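Local coordinates for ABC transporter, solute-binding protein (Staphylococcus aureus, PDB 6LKK), which binds glucose 6-phosphate as the extracellular solute-binding protein of a two-component signalling system, within a periplasmic-binding-protein fold, at residues E22-V27 / R230-Q235; D84-N89 / I255-S260; G110-R115 / Q122-G127; T194-G199 / D264-N269. All blocks are in the same frame, centred on the assembly; numbering follows the deposited sequence.

Interaction 1 (E22-V27 / R230-Q235); sequences EKQEHV and RKKLVQ
Q24 reaches toward K232 with a chain that leaves the helix fully extended, and its amide nitrogen NE2 comes to rest 4.2 Å from CE of K232. That same NE2 donates to E25 OE2 over 2.9 Å, a nearly straight bond lying in the glutamine's own amide plane and meeting the carboxylate oxygen on its anti side, somewhat out of the carboxylate plane. One amide thus steadies the carboxylate of the next residue. E25, the last residue of helix 11-25, is bent at chi2, and its OE2 sits 3.8 Å from CE of K232, the two side chains crossing at about a right angle. In the solute-binding-protein fold this joins the helix after the first strand, 2-7, to helix 230-237, whose L233 packs on L3 and V5 of that strand and on L18 and F21 of helix 11-25. The charges do not pair: E25 OE2 and K232 NZ stay 4.5 Å apart, because the lysine, kinked at chi2 and chi3, carries its ammonium on to Q235 OE1, 2.8 Å away. Long, flexible polar chains suit this surface position. At H26 phi turns positive (62°) and the chain leaves the helix; V27, just beyond, touches L3.

Interaction 2 (D84-N89 / I255-S260); sequences DYRSNN and IRKDVS
Y85 and I255 form the tight part of this contact. The delta methyl of I255 sits in the angle between backbone and side chain of Y85, with CD1 3.7 Å from Y85 CB and equally 3.7 Å from Y85 O. It gets there because CG1 of I255 runs opposite the backbone nitrogen (chi1 -169°) and the chain then turns at chi2, bringing a slim methyl rather than a broad branch up to the tyrosine. A beta-branched aliphatic residue suits this buried place, where I255 also touches L97 and S94 of strand 92-105. The phenol ring of Y85 leads away from the isoleucine, toward L213 and V215 of strand 213-221. Both loops therefore lie against the central sheet of the periplasmic-binding-protein fold, beside strand 213-221, which carries N214 and D216 of the sugar-phosphate site: the side chain of I255 is about 8 Å from that of D216 and about 12 Å from the bound ligand. Apart from the contact itself, the buried R256 grips D258 side-on in a salt bridge within segment 255-260, using both syn lone pairs. Toward solvent the contact loosens into two cations. The R86 chain, extended from CG to NE, crosses that of K257 at roughly a right angle, and R86 NH2 lies 4.0 Å from K257 NZ, approached obliquely to the guanidinium. Such neighbours would be expected to repel, but each has a partner elsewhere: R86 NH2 bonds to Q81 O, and K257 NZ forms a salt bridge with E83.

Interaction 3 (G110-R115 / Q122-G127); sequences GDIKIR and QPILKG
Q122 reaches across to the backbone of K113 and closes a local loop in the connection between strands 92-105 and 129-132 of the solute-binding-protein fold. Its NE2 donates to K113 O over 2.8 Å; the bond is bent at the hydrogen (142°), although the donor lies nearly on the line of the carbonyl. Glutamine suits the place because its amide has a second end: OE1 accepts from a water, 2.7 Å away, which in turn accepts from K113 N. Both backbone polar groups of K113 are therefore met by one side chain, directly and through solvent. Beside this polar rim lies an aliphatic layer. I112 slides past Q122 in the opposite direction, its CG2 packing 4.0 Å from Q122 NE2, while its CD1 lies 4.1 Å from I124 CG2. I114 and L125, the buried pair, meet tip to tip, CD1 of I114 standing 3.9 Å from CD1 of L125. The backbone of 123-125 makes a short 3-10 turn that presents I124 and L125 to the same partner segment, with L125 N bonded to Q122 O. Further out, Y183 touches both I112 and L125, and L120 touches I114. A second bond from Q122 NE2, to the backbone oxygen D119 O, fixes the rotation of the Q122 amide.

Interaction 4 (T194-G199 / D264-N269); sequences TWKNKG and DQSIEN
The end of helix 189-197 faces a type II' beta turn running from D264 to I267, the backbones staying well apart, with CA atoms of K196 and S266 9.6 Å from each other. Side chains and one water bridge the gap. K196 starts opposite its backbone nitrogen (chi1 -172°) and runs straight until chi4, so its methylene carbons lie alongside the serine hydroxyl, CE 3.6 Å and CD 3.8 Å from S266 OG. The bend at chi4 then carries NZ on to V202 O, leaving the lysine to meet the serine with its carbons. The helix ends in a Schellman motif: G199 is the C-prime residue, its N bonded to K196 O, and Y200 N reaches W195 O. Glycine suits the position, since phi of 90° brings the place of a beta carbon close to the carbonyl oxygen of K198. I267, at the end of the turn, packs on E189 and R193 of the same helix and on I204 of strand 202-205, which probably helps to place the turn. Amides, offering both donor and acceptor, suit the exposed edge, where a water accepts from N197 ND2 at 3.1 Å and donates to Q265 OE1 at 2.8 Å.

In the fold
Interactions 1 and 4 are surface contacts, each made by the end of a helix and carried by polar chains without a direct bond across; interaction 4 adds a bridging water. Interactions 2 and 3 are partly buried and combine buried aliphatic groups with polar or charged ones nearer solvent, but only interaction 3 has a direct hydrogen bond between its segments. Interaction 3 is also the local one, closing a short loop, whereas the others join distant parts of the chain. Interactions 1 and 3 lie on opposite sides of the chain's centre, about 47 Å apart between centres. Interactions 2 and 4 draw on the long loop between strand 253-254 and the C-terminal helix 286-293, and interaction 2 comes near residues of the sugar-phosphate site.

Interaction 1 (E22-V27 / R230-Q235)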
# COMPACT_ATOMS: atom_id res chain seq x y z
N GLU A 22 9.62 -13.47 15.99
CA GLU A 22 9.77 -14.87 16.38
C GLU A 22 10.97 -15.04 17.29
O GLU A 22 10.90 -15.73 18.32
CB GLU A 22 9.92 -15.75 15.13
CG GLU A 22 8.77 -15.71 14.15
CD GLU A 22 8.89 -16.77 13.07
OE1 GLU A 22 10.01 -17.29 12.89
OE2 GLU A 22 7.87 -17.09 12.43
N LYS A 23 12.10 -14.43 16.92
CA LYS A 23 13.34 -14.61 17.67
C LYS A 23 13.27 -13.96 19.04
O LYS A 23 13.89 -14.46 19.99
CB LYS A 23 14.50 -14.02 16.85
CG LYS A 23 15.86 -14.01 17.53
CD LYS A 23 16.91 -13.45 16.58
CE LYS A 23 18.16 -13.00 17.31
NZ LYS A 23 18.85 -14.11 18.01
N GLN A 24 12.52 -12.87 19.18
CA GLN A 24 12.43 -12.17 20.46
C GLN A 24 11.34 -12.74 21.36
O GLN A 24 11.55 -12.87 22.57
CB GLN A 24 12.16 -10.68 20.21
CG GLN A 24 11.83 -9.87 21.46
CD GLN A 24 11.58 -8.41 21.16
OE1 GLN A 24 12.43 -7.71 20.62
NE2 GLN A 24 10.38 -7.94 21.51
N GLU A 25 10.19 -13.10 20.79
CA GLU A 25 9.03 -13.51 21.57
C GLU A 25 8.75 -15.01 21.48
O GLU A 25 7.84 -15.49 22.17
CB GLU A 25 7.79 -12.73 21.14
CG GLU A 25 7.93 -11.22 21.30
CD GLU A 25 8.14 -10.80 22.75
OE1 GLU A 25 7.84 -11.61 23.65
OE2 GLU A 25 8.60 -9.66 22.98
N HIS A 26 9.49 -15.74 20.66
CA HIS A 26 9.39 -17.20 20.61
C HIS A 26 7.99 -17.64 20.19
O HIS A 26 7.41 -18.58 20.74
CB HIS A 26 9.77 -17.81 21.96
CG HIS A 26 11.08 -17.31 22.49
ND1 HIS A 26 11.99 -16.65 21.70
CD2 HIS A 26 11.62 -17.36 23.73
CE1 HIS A 26 13.05 -16.32 22.43
NE2 HIS A 26 12.84 -16.74 23.67
N VAL A 27 7.44 -16.94 19.20
CA VAL A 27 6.17 -17.28 18.58
C VAL A 27 6.42 -17.50 17.09
O VAL A 27 7.20 -16.77 16.48
CB VAL A 27 5.11 -16.17 18.79
CG1 VAL A 27 3.81 -16.52 18.08
CG2 VAL A 27 4.88 -15.93 20.27
N ARG A 230 -0.86 -11.32 20.14
CA ARG A 230 -1.09 -10.49 18.97
C ARG A 230 -1.02 -9.00 19.31
O ARG A 230 -0.61 -8.20 18.46
CB ARG A 230 -2.42 -10.83 18.31
CG ARG A 230 -3.67 -10.52 19.12
CD ARG A 230 -4.89 -10.94 18.31
NE ARG A 230 -6.16 -10.57 18.92
CZ ARG A 230 -7.34 -10.78 18.35
NH1 ARG A 230 -7.41 -11.36 17.16
NH2 ARG A 230 -8.46 -10.42 18.97
N LYS A 231 -1.42 -8.61 20.52
CA LYS A 231 -1.27 -7.21 20.89
C LYS A 231 0.19 -6.84 21.07
O LYS A 231 0.59 -5.71 20.76
CB LYS A 231 -2.07 -6.90 22.15
CG LYS A 231 -3.55 -6.74 21.86
CD LYS A 231 -4.38 -6.48 23.11
CE LYS A 231 -5.85 -6.38 22.74
NZ LYS A 231 -6.74 -6.18 23.92
N LYS A 232 1.02 -7.77 21.55
CA LYS A 232 2.46 -7.52 21.58
C LYS A 232 3.01 -7.35 20.17
O LYS A 232 3.91 -6.53 19.95
CB LYS A 232 3.18 -8.66 22.31
CG LYS A 232 4.70 -8.61 22.26
CD LYS A 232 5.27 -7.36 22.92
CE LYS A 232 6.36 -6.73 22.06
NZ LYS A 232 6.91 -5.49 22.67
N LEU A 233 2.47 -8.10 19.21
CA LEU A 233 2.94 -7.97 17.83
C LEU A 233 2.60 -6.59 17.27
O LEU A 233 3.44 -5.94 16.64
CB LEU A 233 2.33 -9.07 16.95
CG LEU A 233 2.69 -8.99 15.46
CD1 LEU A 233 4.19 -9.07 15.24
CD2 LEU A 233 1.98 -10.09 14.68
N VAL A 234 1.37 -6.12 17.49
CA VAL A 234 1.00 -4.79 17.02
C VAL A 234 1.88 -3.74 17.68
O VAL A 234 2.37 -2.82 17.02
CB VAL A 234 -0.50 -4.53 17.28
CG1 VAL A 234 -0.87 -3.12 16.84
CG2 VAL A 234 -1.36 -5.54 16.53
N GLN A 235 2.09 -3.86 18.99
CA GLN A 235 3.01 -2.96 19.69
C GLN A 235 4.39 -3.00 19.06
O GLN A 235 5.00 -1.95 18.79
CB GLN A 235 3.08 -3.36 21.16
CG GLN A 235 3.99 -2.50 22.02
CD GLN A 235 4.15 -3.07 23.42
OE1 GLN A 235 4.63 -4.19 23.59
NE2 GLN A 235 3.74 -2.30 24.42

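Interaction 2 (D84-N89 / I255-S260)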
# COMPACT_ATOMS: atom_id res chain seq x y z
N ASP A 84 -0.92 14.10 11.30
CA ASP A 84 -1.81 14.13 10.15
C ASP A 84 -2.28 12.75 9.71
O ASP A 84 -3.22 12.67 8.90
CB ASP A 84 -1.12 14.81 8.97
CG ASP A 84 -0.86 16.28 9.21
OD1 ASP A 84 -1.62 16.90 9.98
OD2 ASP A 84 0.09 16.83 8.61
N TYR A 85 -1.68 11.67 10.20
CA TYR A 85 -1.91 10.34 9.63
C TYR A 85 -2.38 9.33 10.67
O TYR A 85 -2.27 8.12 10.44
CB TYR A 85 -0.64 9.85 8.94
CG TYR A 85 -0.14 10.83 7.91
CD1 TYR A 85 -0.88 11.12 6.77
CD2 TYR A 85 1.08 11.48 8.07
CE1 TYR A 85 -0.43 12.01 5.83
CE2 TYR A 85 1.54 12.39 7.13
CZ TYR A 85 0.77 12.64 6.01
OH TYR A 85 1.22 13.54 5.07
N ARG A 86 -2.92 9.78 11.79
CA ARG A 86 -3.48 8.85 12.77
C ARG A 86 -4.82 8.31 12.27
O ARG A 86 -5.63 9.04 11.71
CB ARG A 86 -3.65 9.54 14.11
CG ARG A 86 -2.34 9.92 14.75
CD ARG A 86 -2.53 10.77 15.98
NE ARG A 86 -1.26 11.29 16.46
CZ ARG A 86 -1.07 11.83 17.66
NH1 ARG A 86 -2.08 11.92 18.52
NH2 ARG A 86 0.13 12.27 18.00
N SER A 87 -5.03 7.02 12.49
CA SER A 87 -6.27 6.38 12.05
C SER A 87 -7.47 7.01 12.75
O SER A 87 -7.45 7.23 13.96
CB SER A 87 -6.22 4.89 12.35
OG SER A 87 -7.49 4.30 12.16
N ASN A 88 -8.51 7.31 11.97
CA ASN A 88 -9.81 7.68 12.50
C ASN A 88 -10.76 6.50 12.56
O ASN A 88 -11.98 6.68 12.67
CB ASN A 88 -10.41 8.82 11.68
CG ASN A 88 -10.83 8.38 10.28
OD1 ASN A 88 -10.51 7.28 9.84
ND2 ASN A 88 -11.54 9.25 9.58
N ASN A 89 -10.22 5.28 12.48
CA ASN A 89 -10.99 4.05 12.44
C ASN A 89 -10.64 3.25 13.69
O ASN A 89 -9.48 2.89 13.88
CB ASN A 89 -10.67 3.26 11.16
CG ASN A 89 -11.51 2.02 11.00
OD1 ASN A 89 -11.72 1.26 11.95
ND2 ASN A 89 -11.99 1.79 9.78
N ILE A 255 5.41 5.89 10.59
CA ILE A 255 4.24 6.60 11.12
C ILE A 255 4.57 7.41 12.36
O ILE A 255 3.73 8.20 12.80
CB ILE A 255 3.13 5.58 11.41
CG1 ILE A 255 1.79 6.26 11.70
CG2 ILE A 255 3.52 4.66 12.57
CD1 ILE A 255 1.23 7.07 10.54
N ARG A 256 5.76 7.25 12.93
CA ARG A 256 6.09 7.83 14.22
C ARG A 256 6.85 9.15 14.07
O ARG A 256 7.62 9.34 13.12
CB ARG A 256 6.93 6.86 15.05
CG ARG A 256 6.20 5.59 15.46
CD ARG A 256 7.10 4.70 16.29
NE ARG A 256 7.48 5.31 17.57
CZ ARG A 256 6.97 5.00 18.76
NH1 ARG A 256 6.04 4.06 18.89
NH2 ARG A 256 7.40 5.63 19.84
N LYS A 257 6.64 10.04 15.04
CA LYS A 257 7.36 11.31 15.09
C LYS A 257 8.83 11.12 15.45
O LYS A 257 9.68 11.90 15.02
CB LYS A 257 6.72 12.25 16.10
CG LYS A 257 5.29 12.66 15.81
CD LYS A 257 4.63 13.19 17.09
CE LYS A 257 3.81 14.44 16.84
NZ LYS A 257 3.16 14.90 18.10
N ASP A 258 9.14 10.11 16.26
CA ASP A 258 10.47 9.93 16.83
C ASP A 258 11.32 8.95 16.04
O ASP A 258 12.20 8.29 16.60
CB ASP A 258 10.37 9.49 18.30
CG ASP A 258 9.56 8.22 18.47
OD1 ASP A 258 9.07 7.67 17.46
OD2 ASP A 258 9.41 7.76 19.62
N VAL A 259 11.09 8.86 14.73
CA VAL A 259 11.83 7.96 13.86
C VAL A 259 12.38 8.76 12.69
O VAL A 259 11.71 9.66 12.17
CB VAL A 259 10.94 6.80 13.37
CG1 VAL A 259 11.64 5.99 12.28
CG2 VAL A 259 10.56 5.90 14.54
N SER A 260 13.59 8.40 12.26
CA SER A 260 14.26 9.11 11.18
C SER A 260 13.41 9.13 9.92
O SER A 260 12.57 8.25 9.69
CB SER A 260 15.60 8.46 10.87
OG SER A 260 16.47 8.49 11.99

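Interaction 3 (G110-R115 / Q122-G127)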
# COMPACT_ATOMS: atom_id res chain seq x y z
N GLY A 110 13.47 5.81 -23.64
CA GLY A 110 14.09 6.69 -24.62
C GLY A 110 13.82 8.14 -24.27
O GLY A 110 13.98 8.57 -23.12
N ASP A 111 13.39 8.91 -25.27
CA ASP A 111 13.14 10.33 -25.09
C ASP A 111 11.72 10.63 -24.62
O ASP A 111 11.37 11.81 -24.48
CB ASP A 111 13.41 11.08 -26.40
CG ASP A 111 14.88 11.06 -26.79
OD1 ASP A 111 15.73 11.03 -25.88
OD2 ASP A 111 15.17 11.08 -28.00
N ILE A 112 10.90 9.61 -24.38
CA ILE A 112 9.53 9.84 -23.91
C ILE A 112 9.58 10.45 -22.52
O ILE A 112 10.23 9.91 -21.61
CB ILE A 112 8.74 8.53 -23.90
CG1 ILE A 112 8.70 7.90 -25.30
CG2 ILE A 112 7.31 8.78 -23.41
CD1 ILE A 112 8.24 6.45 -25.29
N LYS A 113 8.87 11.56 -22.33
CA LYS A 113 8.76 12.21 -21.03
C LYS A 113 7.55 11.68 -20.27
O LYS A 113 6.44 11.65 -20.81
CB LYS A 113 8.65 13.73 -21.18
CG LYS A 113 9.86 14.42 -21.79
CD LYS A 113 9.83 15.91 -21.45
CE LYS A 113 10.13 16.80 -22.65
NZ LYS A 113 9.49 18.15 -22.52
N ILE A 114 7.77 11.27 -19.03
CA ILE A 114 6.69 10.81 -18.15
C ILE A 114 6.90 11.47 -16.80
O ILE A 114 7.74 11.04 -16.00
CB ILE A 114 6.65 9.28 -18.02
CG1 ILE A 114 6.42 8.64 -19.39
CG2 ILE A 114 5.54 8.87 -17.06
CD1 ILE A 114 6.57 7.13 -19.41
N ARG A 115 6.13 12.53 -16.53
CA ARG A 115 6.17 13.24 -15.27
C ARG A 115 4.97 12.97 -14.38
O ARG A 115 5.00 13.34 -13.20
CB ARG A 115 6.26 14.76 -15.51
CG ARG A 115 7.64 15.28 -15.87
CD ARG A 115 8.07 14.87 -17.27
NE ARG A 115 9.37 15.45 -17.61
CZ ARG A 115 9.55 16.64 -18.19
NH1 ARG A 115 10.78 17.06 -18.44
NH2 ARG A 115 8.52 17.39 -18.53
N GLN A 122 -0.05 9.97 -23.52
CA GLN A 122 0.59 10.21 -24.81
C GLN A 122 0.31 9.03 -25.74
O GLN A 122 0.42 7.87 -25.31
CB GLN A 122 2.09 10.41 -24.63
CG GLN A 122 2.45 11.77 -24.06
CD GLN A 122 3.92 11.89 -23.72
OE1 GLN A 122 4.69 12.52 -24.45
NE2 GLN A 122 4.33 11.28 -22.61
N PRO A 123 -0.08 9.27 -26.99
CA PRO A 123 -0.45 8.14 -27.87
C PRO A 123 0.60 7.05 -27.98
O PRO A 123 0.24 5.88 -28.12
CB PRO A 123 -0.70 8.83 -29.22
CG PRO A 123 -1.16 10.19 -28.85
CD PRO A 123 -0.38 10.57 -27.62
N ILE A 124 1.89 7.39 -27.93
CA ILE A 124 2.93 6.38 -28.09
C ILE A 124 2.85 5.32 -26.99
O ILE A 124 3.35 4.21 -27.17
CB ILE A 124 4.32 7.06 -28.11
CG1 ILE A 124 5.42 6.06 -28.50
CG2 ILE A 124 4.64 7.69 -26.76
CD1 ILE A 124 5.34 5.59 -29.94
N LEU A 125 2.21 5.64 -25.87
CA LEU A 125 2.14 4.74 -24.73
C LEU A 125 0.86 3.91 -24.69
O LEU A 125 0.69 3.11 -23.77
CB LEU A 125 2.28 5.53 -23.43
CG LEU A 125 3.63 6.21 -23.19
CD1 LEU A 125 3.57 7.10 -21.96
CD2 LEU A 125 4.74 5.18 -23.05
N LYS A 126 -0.04 4.08 -25.65
CA LYS A 126 -1.32 3.39 -25.59
C LYS A 126 -1.13 1.88 -25.57
O LYS A 126 -0.37 1.33 -26.37
CB LYS A 126 -2.20 3.79 -26.78
CG LYS A 126 -3.56 3.11 -26.76
CD LYS A 126 -4.58 3.85 -27.60
CE LYS A 126 -5.86 3.04 -27.76
NZ LYS A 126 -6.57 2.83 -26.48
N GLY A 127 -1.82 1.22 -24.65
CA GLY A 127 -1.71 -0.22 -24.50
C GLY A 127 -0.38 -0.70 -23.96
O GLY A 127 -0.19 -1.91 -23.82
O HOH W 1 7.34 12.60 -24.58

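Interaction 4 (T194-G199 / D264-N269)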
# COMPACT_ATOMS: atom_id res chain seq x y z
N THR A 194 12.11 -2.18 -4.52
CA THR A 194 12.63 -3.54 -4.52
C THR A 194 13.26 -3.88 -5.86
O THR A 194 14.37 -4.43 -5.93
CB THR A 194 11.51 -4.53 -4.19
OG1 THR A 194 11.06 -4.30 -2.85
CG2 THR A 194 12.00 -5.97 -4.31
N TRP A 195 12.56 -3.56 -6.95
CA TRP A 195 13.05 -3.94 -8.27
C TRP A 195 14.15 -3.01 -8.76
O TRP A 195 15.09 -3.47 -9.43
CB TRP A 195 11.88 -3.99 -9.25
CG TRP A 195 10.99 -5.16 -8.99
CD1 TRP A 195 10.03 -5.27 -8.03
CD2 TRP A 195 11.01 -6.42 -9.69
NE1 TRP A 195 9.44 -6.51 -8.09
CE2 TRP A 195 10.03 -7.23 -9.10
CE3 TRP A 195 11.76 -6.92 -10.75
CZ2 TRP A 195 9.77 -8.53 -9.54
CZ3 TRP A 195 11.51 -8.21 -11.19
CH2 TRP A 195 10.52 -9.00 -10.59
N LYS A 196 14.08 -1.72 -8.43
CA LYS A 196 15.18 -0.83 -8.79
C LYS A 196 16.47 -1.23 -8.10
O LYS A 196 17.55 -1.19 -8.70
CB LYS A 196 14.82 0.62 -8.45
CG LYS A 196 15.84 1.62 -8.99
CD LYS A 196 15.36 3.06 -8.83
CE LYS A 196 16.39 4.04 -9.37
NZ LYS A 196 16.53 3.98 -10.85
N ASN A 197 16.38 -1.65 -6.83
CA ASN A 197 17.57 -2.04 -6.09
C ASN A 197 18.10 -3.41 -6.49
O ASN A 197 19.23 -3.75 -6.13
CB ASN A 197 17.28 -2.02 -4.59
CG ASN A 197 17.26 -0.61 -4.02
OD1 ASN A 197 17.23 0.37 -4.77
ND2 ASN A 197 17.29 -0.50 -2.70
N LYS A 198 17.32 -4.20 -7.23
CA LYS A 198 17.83 -5.40 -7.88
C LYS A 198 18.48 -5.10 -9.22
O LYS A 198 18.86 -6.04 -9.94
CB LYS A 198 16.71 -6.43 -8.06
CG LYS A 198 16.23 -7.08 -6.77
CD LYS A 198 15.23 -8.21 -7.03
CE LYS A 198 13.92 -7.70 -7.61
NZ LYS A 198 12.94 -8.80 -7.86
N GLY A 199 18.62 -3.83 -9.58
CA GLY A 199 19.33 -3.45 -10.79
C GLY A 199 18.47 -3.35 -12.03
O GLY A 199 19.02 -3.11 -13.12
N ASP A 264 16.90 7.43 0.51
CA ASP A 264 18.14 7.28 -0.24
C ASP A 264 17.88 7.29 -1.74
O ASP A 264 16.87 6.76 -2.22
CB ASP A 264 18.85 5.98 0.14
CG ASP A 264 19.47 6.04 1.52
OD1 ASP A 264 19.44 7.12 2.14
OD2 ASP A 264 19.99 5.00 1.98
N GLN A 265 18.80 7.89 -2.49
CA GLN A 265 18.82 7.82 -3.95
C GLN A 265 17.52 8.42 -4.48
O GLN A 265 17.15 9.52 -4.05
CB GLN A 265 19.11 6.38 -4.36
CG GLN A 265 20.47 5.88 -3.89
CD GLN A 265 20.73 4.44 -4.29
OE1 GLN A 265 20.12 3.52 -3.75
NE2 GLN A 265 21.65 4.25 -5.23
N SER A 266 16.81 7.76 -5.39
CA SER A 266 15.69 8.39 -6.08
C SER A 266 14.39 8.38 -5.27
O SER A 266 13.41 8.97 -5.72
CB SER A 266 15.45 7.71 -7.43
OG SER A 266 14.81 6.45 -7.26
N ILE A 267 14.36 7.72 -4.11
CA ILE A 267 13.21 7.84 -3.23
C ILE A 267 13.12 9.29 -2.76
O ILE A 267 14.13 9.94 -2.49
CB ILE A 267 13.33 6.88 -2.04
CG1 ILE A 267 13.52 5.43 -2.52
CG2 ILE A 267 12.12 6.99 -1.12
CD1 ILE A 267 12.32 4.84 -3.21
N GLU A 268 11.89 9.81 -2.67
CA GLU A 268 11.68 11.19 -2.28
C GLU A 268 11.13 11.28 -0.86
O GLU A 268 10.31 10.45 -0.45
CB GLU A 268 10.72 11.89 -3.25
CG GLU A 268 11.25 12.03 -4.67
CD GLU A 268 12.32 13.10 -4.81
OE1 GLU A 268 12.64 13.79 -3.82
OE2 GLU A 268 12.85 13.25 -5.94
N ASN A 269 11.60 12.28 -0.13
CA ASN A 269 11.01 12.67 1.14
C ASN A 269 9.61 13.23 0.90
O ASN A 269 9.33 13.81 -0.15
CB ASN A 269 11.89 13.71 1.83
CG ASN A 269 11.40 14.08 3.21
OD1 ASN A 269 10.45 14.84 3.36
ND2 ASN A 269 12.07 13.55 4.23
O HOH W 2 18.59 2.21 -1.87